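Local structure of 3-hydroxyisobutyrate dehydrogenase (Salmonella typhimurium, 3G0O) at residues Leu91-Pro94 / Gly95-Val98; Ser145-Glu148 / Ala149-Thr152; Gln183-Ala186 / Gly187-Ala191; Leu249-Val252 / Ala253-Lys257. The protein probably oxidises L-threonate to 2-oxo-tetronate as a dimeric dehydrogenase, with NAD(+) preferred over NADP(+) as cosubstrate. All coordinates share one frame; numbering follows the deposited sequence.

All four contacts are local, and they follow one another in series along the chain, so none nests in or crosses another. Contact 1 closes the turn that leads into strand 97-100. Contact 2 closes the corner between strand 140-145 and helix 148-161. Both belong to the nucleotide-binding domain, and their centres lie about 14 Å apart. Contact 3 lies within helix 174-202, and contact 4 within helix 242-258, in the C-terminal helical domain. These two touch: L184 CD1 is 3.9 Å from V252 CG1, and L249 CD2 packs on the backbone of Q183 and L184. The centres of contacts 1 and 3 are about 36 Å apart, on opposite sides of the chain's centre.

Contact 1: residues Leu91-Pro94 / Gly95-Val98; sequences LMKP and GSAV
M92 and S96 meet on the inner side of a tight turn, and the selenomethionine chain goes on to V98. M92 CG stands anti to its carbonyl carbon (chi1 -67°), and the chain bends at chi3. This brings CE to 3.5 Å from S96 OG and SE to 3.7 Å from V98 CG2. The M92 and V98 side chains cross at about a right angle. L121 and L68 also pack on M92, so this part is buried. The polar centre is K93 O, which takes two bonds from one residue. S96 N reaches it at 3.1 Å, tilted from the carbonyl plane. S96 OG donates to it at 2.6 Å, in that plane. OG sits between the backbone N and the carbonyl carbon (chi1 59°), which turns it back over the turn. The outer side is looser. P94 is exposed, and its CB lies 3.4 Å from G95 N. K93 is partly exposed, but its NZ is held by a salt bridge with D66. G95 has phi 89°, a positive value typical of glycine in the third position of a type II turn. K93 to S96 form such a turn, with proline and glycine at its two central positions. It leads into strand 97-100 of the Rossmann-type nucleotide-binding domain.

Contact 2: residues Ser145-Glu148 / Ala149-Thr152; sequences SGSE and AAFT
The F151 ring meets the backbone of G146 at its edge. G146 O lies near the ring plane, 3.3 Å from F151 CE2. S147 O approaches the ring obliquely, 3.3 Å from F151 CD2. R167 makes a cation-pi contact with the same ring, and L124 of strand 122-129 packs on it too. The carboxylate of E148 is the other flat group. Its OE2 is 2.9 Å from T152 OG1, and its OE1 forms a salt bridge with R167. The E148 chain extends from CG anti to the backbone N (chi1 -178°) and bends at chi2, which brings the carboxylate forward along the helix to T152. S147 is the N-cap of helix 148-161. Its OG accepts from A150 N at 3.1 Å, with an N-H...O angle of 151°. Its carbonyl oxygen starts the helical pattern by taking F151 N at 3.1 Å in a nearly straight bond. This is the strand-to-helix corner of the nucleotide-binding domain, right after strand 140-145. At the next residue, E148 O is gripped twice by T152, one turn further along. The backbone N comes at 2.9 Å and OG1 at 2.8 Å, from opposite faces of the carbonyl plane. At the strand end, S145 OG bonds to T171 O and G175 N. The S145 side chain lies about 10 Å from that of K179, the predicted active-site lysine.

Contact 3: residues Gln183-Ala186 / Gly187-Ala191; sequences QLLA and GVHIA
L185 and H189 lie side by side one helical turn apart and point the same way. L185 CD2 rests 3.9 Å from H189 NE2. H189 CG is anti to its carbonyl carbon (chi1 -70°), and this sets the imidazole above the preceding turn. L185 O sits over one face of the ring, offset toward its rim, with H189 CG at 3.0 Å. The same oxygen accepts from H189 N at 2.8 Å. L184 and V188 form a second parallel pair on another side of the helix. L184 CD2 is 3.9 Å from V188 CG2, and that methyl also lies 3.2 Å from L184 O. Backbone i to i+4 bonds join the turns, among them G187 N to Q183 O. The Q183 amide bonds through NE2 to D248. The Q183 side chain lies about 3 Å from that of K179, the predicted active-site lysine, and about 5 Å from a bound tartaric acid. All of this lies in the buried middle of helix 174-202. Across the dimer, H189 meets H189 of the second subunit edge-to-face. The L185 carbonyl is thus spent on a backbone bond while it also lies against the imidazole. Its partial negative charge would probably polarise that ring.

Contact 4: residues Leu249-Val252 / Ala253-Lys257; sequences LGLV and ADTAK
T255 turns back on L251, its partner one helical turn earlier. Its OG1 is anti to the carbonyl carbon (chi1 -64°), beside the backbone N, and this places the hydroxyl oxygen 3.1 Å from L251 O. L251 O accepts from T255 N at 3.0 Å. L251 differs: its CG is anti to the backbone N (chi1 -179°), and the isobutyl group packs on I180 and S105. V252 stays close to the next residue, with CB 3.1 Å from A253 N, and packs on I180 and L263. D254 bends back. Its carboxylate carbon CG comes to 3.5 Å from G250 O, a backbone oxygen that accepts from D254 N at 3.0 Å. The small A253 sits close to the preceding turn, with CB 3.3 Å from G250 O. The L249 side chain packs on A269, L270 and F273 of helix 264-281. A256 adds a regular bond from its N to V252 O at 3.0 Å. The side chain of L251 lies about 7 Å from that of K179, the predicted active-site residue. The whole is a regular alpha-helical i to i+4 pattern. It belongs to helix 242-258, which packs against helix 174-202 in the all-helical C-terminal domain of the 3-hydroxyisobutyrate dehydrogenase family.

Contact 1: residues Leu91-Pro94 / Gly95-Val98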
loop_
_atom_site.group_PDB
_atom_site.type_symbol
_atom_site.label_atom_id
_atom_site.label_comp_id
_atom_site.label_asym_id
_atom_site.label_seq_id
_atom_site.Cartn_x
_atom_site.Cartn_y
_atom_site.Cartn_z
ATOM N N LEU A 91 -16.876 34.183 19.015
ATOM C CA LEU A 91 -17.752 33.849 20.131
ATOM C C LEU A 91 -17.030 32.995 21.160
ATOM O O LEU A 91 -17.484 32.849 22.291
ATOM C CB LEU A 91 -18.967 33.084 19.625
ATOM C CG LEU A 91 -19.837 33.796 18.596
ATOM C CD1 LEU A 91 -20.939 32.848 18.159
ATOM C CD2 LEU A 91 -20.414 35.069 19.195
HETATM N N MSE A 92 -15.905 32.423 20.747
HETATM C CA MSE A 92 -15.114 31.552 21.603
HETATM C C MSE A 92 -14.414 32.287 22.733
HETATM O O MSE A 92 -13.905 33.394 22.555
HETATM C CB MSE A 92 -14.110 30.777 20.745
HETATM C CG MSE A 92 -14.814 29.802 19.812
HETATM SE SE MSE A 92 -13.670 28.657 18.785
HETATM C CE MSE A 92 -13.074 27.467 20.165
ATOM N N LYS A 93 -14.386 31.657 23.899
ATOM C CA LYS A 93 -13.767 32.268 25.061
ATOM C C LYS A 93 -12.249 32.201 25.027
ATOM O O LYS A 93 -11.665 31.248 24.515
ATOM C CB LYS A 93 -14.289 31.611 26.347
ATOM C CG LYS A 93 -14.103 30.104 26.390
ATOM C CD LYS A 93 -14.710 29.479 27.638
ATOM C CE LYS A 93 -14.817 27.976 27.474
ATOM N NZ LYS A 93 -15.063 27.288 28.774
ATOM N N PRO A 94 -11.585 33.228 25.578
ATOM C CA PRO A 94 -10.122 33.279 25.610
ATOM C C PRO A 94 -9.504 31.994 26.159
ATOM O O PRO A 94 -9.994 31.421 27.135
ATOM C CB PRO A 94 -9.846 34.478 26.509
ATOM C CG PRO A 94 -10.999 35.383 26.215
ATOM C CD PRO A 94 -12.162 34.418 26.230
ATOM N N GLY A 95 -8.427 31.544 25.527
ATOM C CA GLY A 95 -7.764 30.336 25.982
ATOM C C GLY A 95 -8.287 29.048 25.370
ATOM O O GLY A 95 -7.635 28.012 25.487
ATOM N N SER A 96 -9.454 29.096 24.730
ATOM C CA SER A 96 -10.020 27.898 24.112
ATOM C C SER A 96 -9.186 27.528 22.885
ATOM O O SER A 96 -8.464 28.363 22.349
ATOM C CB SER A 96 -11.488 28.128 23.724
ATOM O OG SER A 96 -11.639 29.209 22.824
ATOM N N ALA A 97 -9.279 26.279 22.444
ATOM C CA ALA A 97 -8.489 25.840 21.297
ATOM C C ALA A 97 -9.308 25.381 20.100
ATOM O O ALA A 97 -10.416 24.867 20.241
ATOM C CB ALA A 97 -7.545 24.724 21.725
ATOM N N VAL A 98 -8.749 25.578 18.910
ATOM C CA VAL A 98 -9.405 25.144 17.688
ATOM C C VAL A 98 -8.476 24.146 17.013
ATOM O O VAL A 98 -7.334 24.468 16.698
ATOM C CB VAL A 98 -9.660 26.304 16.712
ATOM C CG1 VAL A 98 -10.276 25.761 15.434
ATOM C CG2 VAL A 98 -10.579 27.329 17.344
#

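Contact 2: residues Ser145-Glu148 / Ala149-Thr152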
loop_
_atom_site.group_PDB
_atom_site.type_symbol
_atom_site.label_atom_id
_atom_site.label_comp_id
_atom_site.label_asym_id
_atom_site.label_seq_id
_atom_site.Cartn_x
_atom_site.Cartn_y
_atom_site.Cartn_z
ATOM N N SER A 145 0.977 20.228 14.325
ATOM C CA SER A 145 2.021 21.197 14.613
ATOM C C SER A 145 1.325 22.408 15.231
ATOM O O SER A 145 0.216 22.771 14.831
ATOM C CB SER A 145 2.773 21.594 13.336
ATOM O OG SER A 145 1.934 22.271 12.422
ATOM N N GLY A 146 1.974 23.022 16.213
ATOM C CA GLY A 146 1.386 24.172 16.874
ATOM C C GLY A 146 2.015 24.389 18.236
ATOM O O GLY A 146 2.856 23.601 18.670
ATOM N N SER A 147 1.584 25.450 18.914
ATOM C CA SER A 147 2.111 25.825 20.224
ATOM C C SER A 147 1.847 24.830 21.343
ATOM O O SER A 147 0.981 23.961 21.247
ATOM C CB SER A 147 1.544 27.181 20.641
ATOM O OG SER A 147 0.159 27.063 20.916
ATOM N N GLU A 148 2.607 24.983 22.421
ATOM C CA GLU A 148 2.473 24.127 23.588
ATOM C C GLU A 148 1.101 24.378 24.199
ATOM O O GLU A 148 0.471 23.471 24.743
ATOM C CB GLU A 148 3.567 24.455 24.609
ATOM C CG GLU A 148 3.536 23.581 25.849
ATOM C CD GLU A 148 3.630 22.106 25.517
ATOM O OE1 GLU A 148 4.596 21.710 24.829
ATOM O OE2 GLU A 148 2.738 21.343 25.944
ATOM N N ALA A 149 0.642 25.619 24.090
ATOM C CA ALA A 149 -0.656 26.000 24.623
ATOM C C ALA A 149 -1.766 25.243 23.895
ATOM O O ALA A 149 -2.727 24.796 24.516
ATOM C CB ALA A 149 -0.860 27.500 24.479
ATOM N N ALA A 150 -1.630 25.096 22.579
ATOM C CA ALA A 150 -2.643 24.384 21.796
ATOM C C ALA A 150 -2.626 22.894 22.121
ATOM O O ALA A 150 -3.675 22.290 22.345
ATOM C CB ALA A 150 -2.407 24.600 20.296
ATOM N N PHE A 151 -1.435 22.301 22.140
ATOM C CA PHE A 151 -1.299 20.880 22.444
ATOM C C PHE A 151 -1.831 20.550 23.832
ATOM O O PHE A 151 -2.520 19.547 24.024
ATOM C CB PHE A 151 0.169 20.450 22.351
ATOM C CG PHE A 151 0.602 20.060 20.961
ATOM C CD1 PHE A 151 0.124 18.892 20.373
ATOM C CD2 PHE A 151 1.467 20.869 20.233
ATOM C CE1 PHE A 151 0.502 18.535 19.075
ATOM C CE2 PHE A 151 1.850 20.519 18.934
ATOM C CZ PHE A 151 1.364 19.350 18.358
ATOM N N THR A 152 -1.508 21.403 24.798
ATOM C CA THR A 152 -1.941 21.192 26.171
ATOM C C THR A 152 -3.456 21.292 26.320
ATOM O O THR A 152 -4.080 20.438 26.940
ATOM C CB THR A 152 -1.273 22.206 27.128
ATOM O OG1 THR A 152 0.149 22.020 27.103
ATOM C CG2 THR A 152 -1.781 22.014 28.556
#

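Contact 3: residues Gln183-Ala186 / Gly187-Ala191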
loop_
_atom_site.group_PDB
_atom_site.type_symbol
_atom_site.label_atom_id
_atom_site.label_comp_id
_atom_site.label_asym_id
_atom_site.label_seq_id
_atom_site.Cartn_x
_atom_site.Cartn_y
_atom_site.Cartn_z
ATOM N N GLN A 183 -1.289 12.594 1.259
ATOM C CA GLN A 183 -2.315 12.490 0.225
ATOM C C GLN A 183 -1.748 12.124 -1.144
ATOM O O GLN A 183 -2.474 11.612 -1.998
ATOM C CB GLN A 183 -3.126 13.782 0.128
ATOM C CG GLN A 183 -4.028 14.036 1.328
ATOM C CD GLN A 183 -4.903 12.842 1.675
ATOM O OE1 GLN A 183 -4.485 11.944 2.405
ATOM N NE2 GLN A 183 -6.124 12.822 1.145
ATOM N N LEU A 184 -0.462 12.390 -1.351
ATOM C CA LEU A 184 0.183 12.031 -2.607
ATOM C C LEU A 184 0.126 10.502 -2.669
ATOM O O LEU A 184 -0.270 9.920 -3.680
ATOM C CB LEU A 184 1.645 12.510 -2.622
ATOM C CG LEU A 184 2.502 12.231 -3.872
ATOM C CD1 LEU A 184 3.768 13.076 -3.815
ATOM C CD2 LEU A 184 2.860 10.752 -3.974
ATOM N N LEU A 185 0.505 9.858 -1.570
ATOM C CA LEU A 185 0.489 8.399 -1.506
ATOM C C LEU A 185 -0.935 7.843 -1.591
ATOM O O LEU A 185 -1.198 6.909 -2.344
ATOM C CB LEU A 185 1.168 7.922 -0.219
ATOM C CG LEU A 185 2.697 8.063 -0.197
ATOM C CD1 LEU A 185 3.231 7.792 1.200
ATOM C CD2 LEU A 185 3.305 7.095 -1.204
ATOM N N ALA A 186 -1.853 8.414 -0.818
ATOM C CA ALA A 186 -3.236 7.947 -0.831
ATOM C C ALA A 186 -3.799 8.029 -2.250
ATOM O O ALA A 186 -4.393 7.076 -2.746
ATOM C CB ALA A 186 -4.089 8.791 0.124
ATOM N N GLY A 187 -3.593 9.174 -2.901
ATOM C CA GLY A 187 -4.100 9.367 -4.249
ATOM C C GLY A 187 -3.484 8.448 -5.285
ATOM O O GLY A 187 -4.199 7.858 -6.102
ATOM N N VAL A 188 -2.160 8.337 -5.268
ATOM C CA VAL A 188 -1.475 7.475 -6.219
ATOM C C VAL A 188 -1.868 6.021 -5.991
ATOM O O VAL A 188 -2.054 5.267 -6.943
ATOM C CB VAL A 188 0.058 7.615 -6.098
ATOM C CG1 VAL A 188 0.753 6.522 -6.904
ATOM C CG2 VAL A 188 0.490 8.991 -6.597
ATOM N N HIS A 189 -2.008 5.625 -4.731
ATOM C CA HIS A 189 -2.378 4.243 -4.444
ATOM C C HIS A 189 -3.778 3.897 -4.952
ATOM O O HIS A 189 -3.986 2.812 -5.494
ATOM C CB HIS A 189 -2.248 3.956 -2.946
ATOM C CG HIS A 189 -0.827 3.919 -2.468
ATOM N ND1 HIS A 189 -0.486 3.966 -1.133
ATOM C CD2 HIS A 189 0.343 3.873 -3.152
ATOM C CE1 HIS A 189 0.830 3.958 -1.015
ATOM N NE2 HIS A 189 1.356 3.903 -2.226
ATOM N N ILE A 190 -4.738 4.802 -4.803
ATOM C CA ILE A 190 -6.072 4.502 -5.312
ATOM C C ILE A 190 -6.001 4.342 -6.833
ATOM O O ILE A 190 -6.542 3.387 -7.391
ATOM C CB ILE A 190 -7.095 5.610 -4.980
ATOM C CG1 ILE A 190 -7.334 5.659 -3.465
ATOM C CG2 ILE A 190 -8.413 5.324 -5.705
ATOM C CD1 ILE A 190 -8.187 6.831 -3.008
ATOM N N ALA A 191 -5.319 5.269 -7.499
ATOM C CA ALA A 191 -5.204 5.209 -8.952
ATOM C C ALA A 191 -4.449 3.966 -9.425
ATOM O O ALA A 191 -4.831 3.349 -10.421
ATOM C CB ALA A 191 -4.523 6.486 -9.485
#

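Contact 4: residues Leu249-Val252 / Ala253-Lys257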
loop_
_atom_site.group_PDB
_atom_site.type_symbol
_atom_site.label_atom_id
_atom_site.label_comp_id
_atom_site.label_asym_id
_atom_site.label_seq_id
_atom_site.Cartn_x
_atom_site.Cartn_y
_atom_site.Cartn_z
ATOM N N LEU A 249 -4.674 16.181 -4.837
ATOM C CA LEU A 249 -3.507 16.005 -5.686
ATOM C C LEU A 249 -3.157 17.341 -6.342
ATOM O O LEU A 249 -2.033 17.543 -6.803
ATOM C CB LEU A 249 -3.765 14.921 -6.734
ATOM C CG LEU A 249 -3.761 13.494 -6.158
ATOM C CD1 LEU A 249 -4.198 12.506 -7.227
ATOM C CD2 LEU A 249 -2.378 13.145 -5.634
ATOM N N GLY A 250 -4.127 18.247 -6.378
ATOM C CA GLY A 250 -3.871 19.564 -6.930
ATOM C C GLY A 250 -2.998 20.310 -5.931
ATOM O O GLY A 250 -2.069 21.027 -6.305
ATOM N N LEU A 251 -3.299 20.130 -4.647
ATOM C CA LEU A 251 -2.533 20.777 -3.590
ATOM C C LEU A 251 -1.114 20.202 -3.564
ATOM O O LEU A 251 -0.143 20.925 -3.321
ATOM C CB LEU A 251 -3.224 20.571 -2.240
ATOM C CG LEU A 251 -2.578 21.207 -1.009
ATOM C CD1 LEU A 251 -2.279 22.678 -1.270
ATOM C CD2 LEU A 251 -3.520 21.053 0.180
ATOM N N VAL A 252 -0.998 18.902 -3.811
ATOM C CA VAL A 252 0.308 18.254 -3.859
ATOM C C VAL A 252 1.105 18.884 -5.010
ATOM O O VAL A 252 2.277 19.235 -4.855
ATOM C CB VAL A 252 0.168 16.726 -4.095
ATOM C CG1 VAL A 252 1.500 16.128 -4.512
ATOM C CG2 VAL A 252 -0.321 16.041 -2.817
ATOM N N ALA A 253 0.451 19.040 -6.157
ATOM C CA ALA A 253 1.085 19.635 -7.329
ATOM C C ALA A 253 1.650 21.027 -7.010
ATOM O O ALA A 253 2.801 21.325 -7.337
ATOM C CB ALA A 253 0.079 19.724 -8.478
ATOM N N ASP A 254 0.842 21.867 -6.368
ATOM C CA ASP A 254 1.271 23.216 -6.003
ATOM C C ASP A 254 2.468 23.192 -5.060
ATOM O O ASP A 254 3.416 23.960 -5.232
ATOM C CB ASP A 254 0.132 23.988 -5.334
ATOM C CG ASP A 254 -0.978 24.347 -6.295
ATOM O OD1 ASP A 254 -0.732 24.381 -7.520
ATOM O OD2 ASP A 254 -2.101 24.616 -5.821
ATOM N N THR A 255 2.421 22.316 -4.060
ATOM C CA THR A 255 3.512 22.204 -3.096
ATOM C C THR A 255 4.818 21.844 -3.804
ATOM O O THR A 255 5.855 22.465 -3.572
ATOM C CB THR A 255 3.197 21.135 -2.019
ATOM O OG1 THR A 255 2.051 21.545 -1.264
ATOM C CG2 THR A 255 4.377 20.954 -1.072
ATOM N N ALA A 256 4.761 20.845 -4.676
ATOM C CA ALA A 256 5.944 20.418 -5.409
ATOM C C ALA A 256 6.459 21.509 -6.346
ATOM O O ALA A 256 7.664 21.746 -6.429
ATOM C CB ALA A 256 5.639 19.146 -6.205
ATOM N N LYS A 257 5.552 22.177 -7.051
ATOM C CA LYS A 257 5.984 23.221 -7.974
ATOM C C LYS A 257 6.682 24.362 -7.237
ATOM O O LYS A 257 7.690 24.894 -7.707
ATOM C CB LYS A 257 4.800 23.751 -8.790
ATOM C CG LYS A 257 5.218 24.729 -9.883
ATOM C CD LYS A 257 4.249 24.730 -11.062
ATOM C CE LYS A 257 2.887 25.270 -10.678
ATOM N NZ LYS A 257 2.975 26.680 -10.217
#